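Local structure of salicylaldehyde dehydrogenase NahF (Pseudomonas putida, 4JZ6) at residues L265-G270 against A461-T466; I159-P164 against A173-Y178. The protein probably catalyses the NAD(+)-dependent oxidation of salicylaldehyde to salicylate, a step of naphthalene degradation. All coordinates share one frame; numbering follows the deposited sequence.

Interaction 1 of 2, residues L265-G270 against A461-T466; sequences LLELGG and APYGGT. With NK (salicylaldehyde), chain B.
The carboxylate of Glu267 and the phenol ring of Tyr463 meet obliquely, near the backbone that joins Tyr463 to Gly464. Glu267 OE1 comes to 3.4 Å from Tyr463 CD2. Farther along the ring, salicylaldehyde also approaches obliquely. Its CAC lies 3.4 Å from Tyr463 OH and packs near CZ as well. Met302 and Asp475 also touch the tyrosine side chain. Glu267 gets its carboxylate here through an extended first torsion and a bend at the second (chi2 85°). OE1 then sits 3.0 Å from Gly464 CA. It is also 3.0 Å from Tyr463 O, but both are acceptors, and the approach is not a hydrogen bond. Gly464 N is farther from OE1, at 3.5 Å, and the angle is poor. The glutamate is therefore packed against this loop and not bonded to it directly.

Residues 265-270 carry the LELGG signature of aldehyde dehydrogenases. They run from the end of a strand of the Rossmann-like sheet into a loop with Gly269 and Gly270. Glu267 is the predicted active-site residue, and Tyr463 lines the salicylaldehyde pocket with Cys301 and Met302. An alanine in place of Tyr463 would probably open a gap between the glutamate and the substrate, leaving CAC and CAG of salicylaldehyde without this packing partner. Near the carboxylate, a water links the two backbones. It accepts from Gly465 N at 3.0 Å and lies 3.1 Å from Leu266 O. In the loop after the strand, Gly270 N hydrogen-bonds Glu396, and Leu268 packs on Leu261 of the second subunit.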
ATOM      1  N   LEU A 265       3.034   5.837  -0.919  1.00 21.54           N
ATOM      2  CA  LEU A 265       2.457   6.404   0.287  1.00 22.13           C
ATOM      3  C   LEU A 265       1.816   7.720  -0.140  1.00 25.25           C
ATOM      4  O   LEU A 265       2.512   8.669  -0.507  1.00 21.61           O
ATOM      5  CB  LEU A 265       3.534   6.640   1.341  1.00 18.58           C
ATOM      6  CG  LEU A 265       3.104   6.742   2.803  1.00 18.90           C
ATOM      7  CD1 LEU A 265       4.335   6.723   3.691  1.00 22.95           C
ATOM      8  CD2 LEU A 265       2.276   7.988   3.074  1.00 18.30           C
ATOM      9  N   LEU A 266       0.486   7.759  -0.107  1.00 28.93           N
ATOM     10  CA  LEU A 266      -0.271   8.907  -0.600  1.00 24.15           C
ATOM     11  C   LEU A 266      -0.908   9.699   0.534  1.00 23.54           C
ATOM     12  O   LEU A 266      -1.747   9.182   1.278  1.00 21.54           O
ATOM     13  CB  LEU A 266      -1.350   8.451  -1.588  1.00 22.20           C
ATOM     14  CG  LEU A 266      -1.010   8.590  -3.075  1.00 23.77           C
ATOM     15  CD1 LEU A 266       0.505   8.590  -3.321  1.00 21.06           C
ATOM     16  CD2 LEU A 266      -1.709   7.510  -3.889  1.00 21.56           C
ATOM     17  N   GLU A 267      -0.504  10.959   0.649  1.00 20.71           N
ATOM     18  CA  GLU A 267      -0.959  11.825   1.721  1.00 20.29           C
ATOM     19  C   GLU A 267      -1.650  13.023   1.081  1.00 25.30           C
ATOM     20  O   GLU A 267      -1.015  14.035   0.785  1.00 28.55           O
ATOM     21  CB  GLU A 267       0.236  12.276   2.560  1.00 22.20           C
ATOM     22  CG  GLU A 267      -0.097  12.590   4.000  1.00 32.76           C
ATOM     23  CD  GLU A 267      -0.076  11.361   4.885  1.00 30.18           C
ATOM     24  OE1 GLU A 267      -0.922  11.274   5.796  1.00 34.00           O
ATOM     25  OE2 GLU A 267       0.797  10.493   4.682  1.00 20.55           O
ATOM     26  N   LEU A 268      -2.954  12.898   0.860  1.00 29.05           N
ATOM     27  CA  LEU A 268      -3.661  13.806  -0.036  1.00 28.68           C
ATOM     28  C   LEU A 268      -4.641  14.729   0.672  1.00 27.14           C
ATOM     29  O   LEU A 268      -4.504  14.997   1.863  1.00 29.49           O
ATOM     30  CB  LEU A 268      -4.381  13.007  -1.122  1.00 21.71           C
ATOM     31  CG  LEU A 268      -3.481  11.943  -1.750  1.00 21.57           C
ATOM     32  CD1 LEU A 268      -4.231  11.145  -2.790  1.00 22.07           C
ATOM     33  CD2 LEU A 268      -2.243  12.586  -2.359  1.00 21.76           C
ATOM     34  N   GLY A 269      -5.628  15.211  -0.077  1.00 24.76           N
ATOM     35  CA  GLY A 269      -6.512  16.260   0.395  1.00 28.69           C
ATOM     36  C   GLY A 269      -7.406  15.882   1.561  1.00 30.03           C
ATOM     37  O   GLY A 269      -7.546  14.700   1.909  1.00 22.95           O
ATOM     38  N   GLY A 270      -8.016  16.902   2.163  1.00 27.38           N
ATOM     39  CA  GLY A 270      -8.948  16.706   3.256  1.00 24.01           C
ATOM     40  C   GLY A 270     -10.092  17.700   3.222  1.00 22.80           C
ATOM     41  O   GLY A 270     -10.021  18.726   2.547  1.00 24.03           O
ATOM     42  N   ALA A 461       2.297   8.990  16.736  1.00 17.50           N
ATOM     43  CA  ALA A 461       0.967   8.601  16.302  1.00 18.49           C
ATOM     44  C   ALA A 461       0.900   8.606  14.793  1.00 17.35           C
ATOM     45  O   ALA A 461       1.339   9.562  14.164  1.00 20.86           O
ATOM     46  CB  ALA A 461      -0.062   9.543  16.879  1.00 17.82           C
ATOM     47  N   PRO A 462       0.338   7.539  14.207  1.00 17.26           N
ATOM     48  CA  PRO A 462       0.264   7.405  12.751  1.00 17.19           C
ATOM     49  C   PRO A 462      -0.521   8.560  12.153  1.00 22.16           C
ATOM     50  O   PRO A 462      -1.559   8.940  12.705  1.00 17.61           O
ATOM     51  CB  PRO A 462      -0.504   6.092  12.558  1.00 17.20           C
ATOM     52  CG  PRO A 462      -1.289   5.929  13.799  1.00 17.37           C
ATOM     53  CD  PRO A 462      -0.405   6.468  14.890  1.00 19.36           C
ATOM     54  N   TYR A 463      -0.022   9.118  11.053  1.00 17.42           N
ATOM     55  CA  TYR A 463      -0.718  10.209  10.387  1.00 17.79           C
ATOM     56  C   TYR A 463      -1.060   9.862   8.938  1.00 24.61           C
ATOM     57  O   TYR A 463      -0.176   9.605   8.114  1.00 24.97           O
ATOM     58  CB  TYR A 463       0.093  11.502  10.452  1.00 17.81           C
ATOM     59  CG  TYR A 463      -0.680  12.692   9.953  1.00 19.92           C
ATOM     60  CD1 TYR A 463      -1.495  13.422  10.809  1.00 23.88           C
ATOM     61  CD2 TYR A 463      -0.613  13.082   8.619  1.00 18.37           C
ATOM     62  CE1 TYR A 463      -2.217  14.514  10.353  1.00 24.98           C
ATOM     63  CE2 TYR A 463      -1.330  14.169   8.155  1.00 18.78           C
ATOM     64  CZ  TYR A 463      -2.131  14.881   9.024  1.00 22.79           C
ATOM     65  OH  TYR A 463      -2.839  15.967   8.560  1.00 23.80           O
ATOM     66  N   GLY A 464      -2.357   9.864   8.640  1.00 18.06           N
ATOM     67  CA  GLY A 464      -2.848   9.550   7.313  1.00 18.30           C
ATOM     68  C   GLY A 464      -4.363   9.566   7.245  1.00 18.63           C
ATOM     69  O   GLY A 464      -5.030   9.737   8.266  1.00 18.67           O
ATOM     70  N   GLY A 465      -4.906   9.379   6.044  1.00 18.96           N
ATOM     71  CA  GLY A 465      -6.348   9.366   5.855  1.00 26.07           C
ATOM     72  C   GLY A 465      -6.881   8.182   5.065  1.00 27.78           C
ATOM     73  O   GLY A 465      -6.124   7.314   4.636  1.00 30.00           O
ATOM     74  N   THR A 466      -8.199   8.151   4.880  1.00 25.33           N
ATOM     75  CA  THR A 466      -8.859   7.126   4.077  1.00 26.10           C
ATOM     76  C   THR A 466      -9.435   7.783   2.835  1.00 27.08           C
ATOM     77  O   THR A 466      -9.409   9.008   2.710  1.00 25.06           O
ATOM     78  CB  THR A 466     -10.025   6.470   4.843  1.00 31.36           C
ATOM     79  OG1 THR A 466     -11.096   7.412   4.986  1.00 39.85           O
ATOM     80  CG2 THR A 466      -9.577   6.034   6.225  1.00 27.06           C
TER
HETATM   81  OAH  NK B 501      -2.002  19.103   6.240  1.00 34.03           O
HETATM   82  CAD  NK B 501      -0.811  19.299   6.099  1.00 24.65           C
HETATM   83  CAA  NK B 501       0.035  19.000   7.274  1.00 25.42           C
HETATM   84  CAC  NK B 501      -0.052  17.781   7.945  1.00 20.73           C
HETATM   85  CAG  NK B 501       0.765  17.553   9.049  1.00 20.00           C
HETATM   86  CAI  NK B 501       1.642  18.527   9.487  1.00 19.66           C
HETATM   87  CAE  NK B 501       1.723  19.739   8.827  1.00 29.08           C
HETATM   88  CAB  NK B 501       0.915  19.980   7.716  1.00 29.44           C
HETATM   89  OAF  NK B 501       0.958  21.167   7.025  1.00 32.05           O
HETATM   90  O   HOH W   1      -2.628   8.729   4.222  1.00 18.79           O

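Interaction 2 of 2, residues I159-P164 against A173-Y178; sequences ILSIVP and ARAIAY
Ser161 turns OG to the side opposite its carbonyl carbon (chi1 -62°), which points the hydroxyl at Ala175 on the facing helix. Val163, two residues on, sets CG2 anti to its carbonyl carbon, and this branch reaches the same alanine. Ser161 OG donates to Ala175 O at 2.8 Å. The hydroxyl lies in the plane of the carbonyl, on a lone pair, with a C=O...OG angle of 141°. Beside this bond the carbons close up. Ser161 CB is 3.7 Å from Ala175 CB, and Val163 CG2 is 3.8 Å from that methyl. One alanine thus receives a serine of the strand and a valine just past its end.

The contact belongs to a beta-alpha-beta unit of the Rossmann-like sheet, made of strand 159-162, helix 170-181 and strand 186-189. Ser161 and Val163 point to the helix, while Leu160 before them and Ile162 between them point away; the in-and-out alternation of the strand carries on to Val163. The loop from strand to helix carries Asn166 and Gly167 of the salicylaldehyde pocket. The helix is irregular here. Ala175 has a psi of 2°, far from the usual helical value, which probably turns its carbonyl from the usual helical direction, where the serine can reach it. Two residues earlier, Ala173 O takes two backbone donors, Ile176 N at 3.0 Å and Ala177 N at 2.7 Å. The serine hydroxyl is buried and has a second partner, Asn242 ND2 of strand 240-244. On another face of the helix, Ala173 and Ala177 pack on Phe125 of helix 111-130.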
ATOM      1  N   ILE A 159      14.220   6.019  -2.182  1.00 29.15           N
ATOM      2  CA  ILE A 159      12.826   6.433  -2.071  1.00 23.29           C
ATOM      3  C   ILE A 159      12.623   7.794  -2.739  1.00 24.13           C
ATOM      4  O   ILE A 159      13.421   8.716  -2.544  1.00 21.80           O
ATOM      5  CB  ILE A 159      12.371   6.499  -0.594  1.00 20.37           C
ATOM      6  CG1 ILE A 159      11.745   5.175  -0.151  1.00 32.59           C
ATOM      7  CG2 ILE A 159      11.296   7.549  -0.407  1.00 19.55           C
ATOM      8  CD1 ILE A 159      12.585   3.960  -0.385  1.00 35.21           C
ATOM      9  N   LEU A 160      11.571   7.917  -3.543  1.00 21.67           N
ATOM     10  CA  LEU A 160      11.194   9.215  -4.090  1.00 26.54           C
ATOM     11  C   LEU A 160      10.228   9.936  -3.150  1.00 29.62           C
ATOM     12  O   LEU A 160       9.092   9.490  -2.966  1.00 26.84           O
ATOM     13  CB  LEU A 160      10.547   9.054  -5.462  1.00 26.36           C
ATOM     14  CG  LEU A 160       9.980  10.341  -6.056  1.00 23.14           C
ATOM     15  CD1 LEU A 160      11.092  11.365  -6.222  1.00 25.51           C
ATOM     16  CD2 LEU A 160       9.299  10.056  -7.384  1.00 23.38           C
ATOM     17  N   SER A 161      10.683  11.044  -2.562  1.00 28.16           N
ATOM     18  CA  SER A 161       9.865  11.822  -1.631  1.00 25.48           C
ATOM     19  C   SER A 161       9.464  13.163  -2.233  1.00 25.76           C
ATOM     20  O   SER A 161      10.308  14.044  -2.419  1.00 23.57           O
ATOM     21  CB  SER A 161      10.617  12.073  -0.323  1.00 20.48           C
ATOM     22  OG  SER A 161      10.924  10.861   0.338  1.00 19.94           O
ATOM     23  N   ILE A 162       8.177  13.321  -2.528  1.00 23.17           N
ATOM     24  CA  ILE A 162       7.680  14.576  -3.074  1.00 22.15           C
ATOM     25  C   ILE A 162       6.938  15.371  -1.999  1.00 25.51           C
ATOM     26  O   ILE A 162       5.996  14.872  -1.381  1.00 22.79           O
ATOM     27  CB  ILE A 162       6.804  14.333  -4.303  1.00 22.64           C
ATOM     28  CG1 ILE A 162       7.649  13.689  -5.408  1.00 23.09           C
ATOM     29  CG2 ILE A 162       6.193  15.636  -4.794  1.00 23.31           C
ATOM     30  CD1 ILE A 162       6.850  13.233  -6.625  1.00 23.62           C
ATOM     31  N   VAL A 163       7.382  16.606  -1.775  1.00 22.21           N
ATOM     32  CA  VAL A 163       6.950  17.390  -0.620  1.00 25.07           C
ATOM     33  C   VAL A 163       6.418  18.758  -1.025  1.00 27.70           C
ATOM     34  O   VAL A 163       7.070  19.468  -1.789  1.00 31.53           O
ATOM     35  CB  VAL A 163       8.122  17.598   0.351  1.00 21.76           C
ATOM     36  CG1 VAL A 163       7.683  18.404   1.563  1.00 22.22           C
ATOM     37  CG2 VAL A 163       8.683  16.258   0.774  1.00 21.16           C
ATOM     38  N   PRO A 164       5.229  19.133  -0.509  1.00 29.61           N
ATOM     39  CA  PRO A 164       4.595  20.415  -0.834  1.00 26.26           C
ATOM     40  C   PRO A 164       5.150  21.559   0.016  1.00 24.43           C
ATOM     41  O   PRO A 164       6.205  21.404   0.634  1.00 23.09           O
ATOM     42  CB  PRO A 164       3.134  20.166  -0.481  1.00 22.87           C
ATOM     43  CG  PRO A 164       3.216  19.243   0.678  1.00 22.03           C
ATOM     44  CD  PRO A 164       4.380  18.329   0.392  1.00 28.88           C
ATOM     45  N   ALA A 173      10.698  16.939   6.518  1.00 25.10           N
ATOM     46  CA  ALA A 173      11.367  16.185   7.576  1.00 20.48           C
ATOM     47  C   ALA A 173      10.877  14.747   7.649  1.00 19.18           C
ATOM     48  O   ALA A 173      11.676  13.811   7.651  1.00 25.38           O
ATOM     49  CB  ALA A 173      11.172  16.871   8.911  1.00 21.38           C
ATOM     50  N   ARG A 174       9.559  14.588   7.694  1.00 18.98           N
ATOM     51  CA  ARG A 174       8.930  13.277   7.733  1.00 18.46           C
ATOM     52  C   ARG A 174       9.354  12.430   6.521  1.00 24.45           C
ATOM     53  O   ARG A 174       9.605  11.231   6.653  1.00 25.09           O
ATOM     54  CB  ARG A 174       7.399  13.425   7.828  1.00 21.16           C
ATOM     55  CG  ARG A 174       6.634  13.081   6.553  1.00 23.50           C
ATOM     56  CD  ARG A 174       5.587  14.107   6.156  1.00 19.34           C
ATOM     57  NE  ARG A 174       4.298  13.924   6.814  1.00 21.81           N
ATOM     58  CZ  ARG A 174       3.120  14.045   6.202  1.00 27.99           C
ATOM     59  NH1 ARG A 174       3.053  14.333   4.905  1.00 19.07           N
ATOM     60  NH2 ARG A 174       2.001  13.878   6.888  1.00 32.54           N
ATOM     61  N   ALA A 175       9.476  13.066   5.355  1.00 22.71           N
ATOM     62  CA  ALA A 175       9.771  12.353   4.114  1.00 19.01           C
ATOM     63  C   ALA A 175      11.265  12.076   3.948  1.00 23.40           C
ATOM     64  O   ALA A 175      11.699  11.519   2.936  1.00 20.71           O
ATOM     65  CB  ALA A 175       9.235  13.128   2.923  1.00 19.50           C
ATOM     66  N   ILE A 176      12.052  12.466   4.944  1.00 22.66           N
ATOM     67  CA  ILE A 176      13.486  12.214   4.930  1.00 19.38           C
ATOM     68  C   ILE A 176      13.874  11.360   6.127  1.00 18.97           C
ATOM     69  O   ILE A 176      14.447  10.281   5.969  1.00 18.85           O
ATOM     70  CB  ILE A 176      14.283  13.532   4.980  1.00 19.94           C
ATOM     71  CG1 ILE A 176      13.947  14.394   3.762  1.00 20.45           C
ATOM     72  CG2 ILE A 176      15.778  13.260   5.065  1.00 20.21           C
ATOM     73  CD1 ILE A 176      14.561  15.768   3.791  1.00 21.08           C
ATOM     74  N   ALA A 177      13.540  11.849   7.318  1.00 18.98           N
ATOM     75  CA  ALA A 177      13.915  11.193   8.568  1.00 23.79           C
ATOM     76  C   ALA A 177      13.564   9.720   8.567  1.00 22.08           C
ATOM     77  O   ALA A 177      14.405   8.871   8.868  1.00 18.40           O
ATOM     78  CB  ALA A 177      13.250  11.878   9.754  1.00 21.19           C
ATOM     79  N   TYR A 178      12.317   9.421   8.225  1.00 20.81           N
ATOM     80  CA  TYR A 178      11.839   8.046   8.282  1.00 21.15           C
ATOM     81  C   TYR A 178      12.512   7.126   7.254  1.00 19.54           C
ATOM     82  O   TYR A 178      13.028   6.072   7.629  1.00 17.49           O
ATOM     83  CB  TYR A 178      10.312   7.991   8.214  1.00 17.47           C
ATOM     84  CG  TYR A 178       9.638   8.535   9.458  1.00 18.26           C
ATOM     85  CD1 TYR A 178      10.030   8.117  10.729  1.00 18.45           C
ATOM     86  CD2 TYR A 178       8.609   9.471   9.364  1.00 22.33           C
ATOM     87  CE1 TYR A 178       9.405   8.610  11.869  1.00 21.30           C
ATOM     88  CE2 TYR A 178       7.981   9.969  10.499  1.00 21.85           C
ATOM     89  CZ  TYR A 178       8.381   9.537  11.746  1.00 20.75           C
ATOM     90  OH  TYR A 178       7.759  10.042  12.869  1.00 18.60           O
TER

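Both contacts are buried and reach the same six-stranded sheet. Strand 240-244 lies between strand 159-162 of interaction 2 and strand 264-267 of interaction 1. Interaction 2 is local, a strand against the helix that follows it. Interaction 1 brings together parts 191 residues apart and stands at the substrate pocket. Their chemistry differs accordingly: a direct hydroxyl-to-carbonyl bond with small apolar groups in one, and oblique packing with a water bridge in the other. Arg174, on the helix of interaction 2, joins them. Its NH2 packs 3.2 Å from Tyr463 CD2, and its NH1 packs 3.7 Å from Glu267 CG.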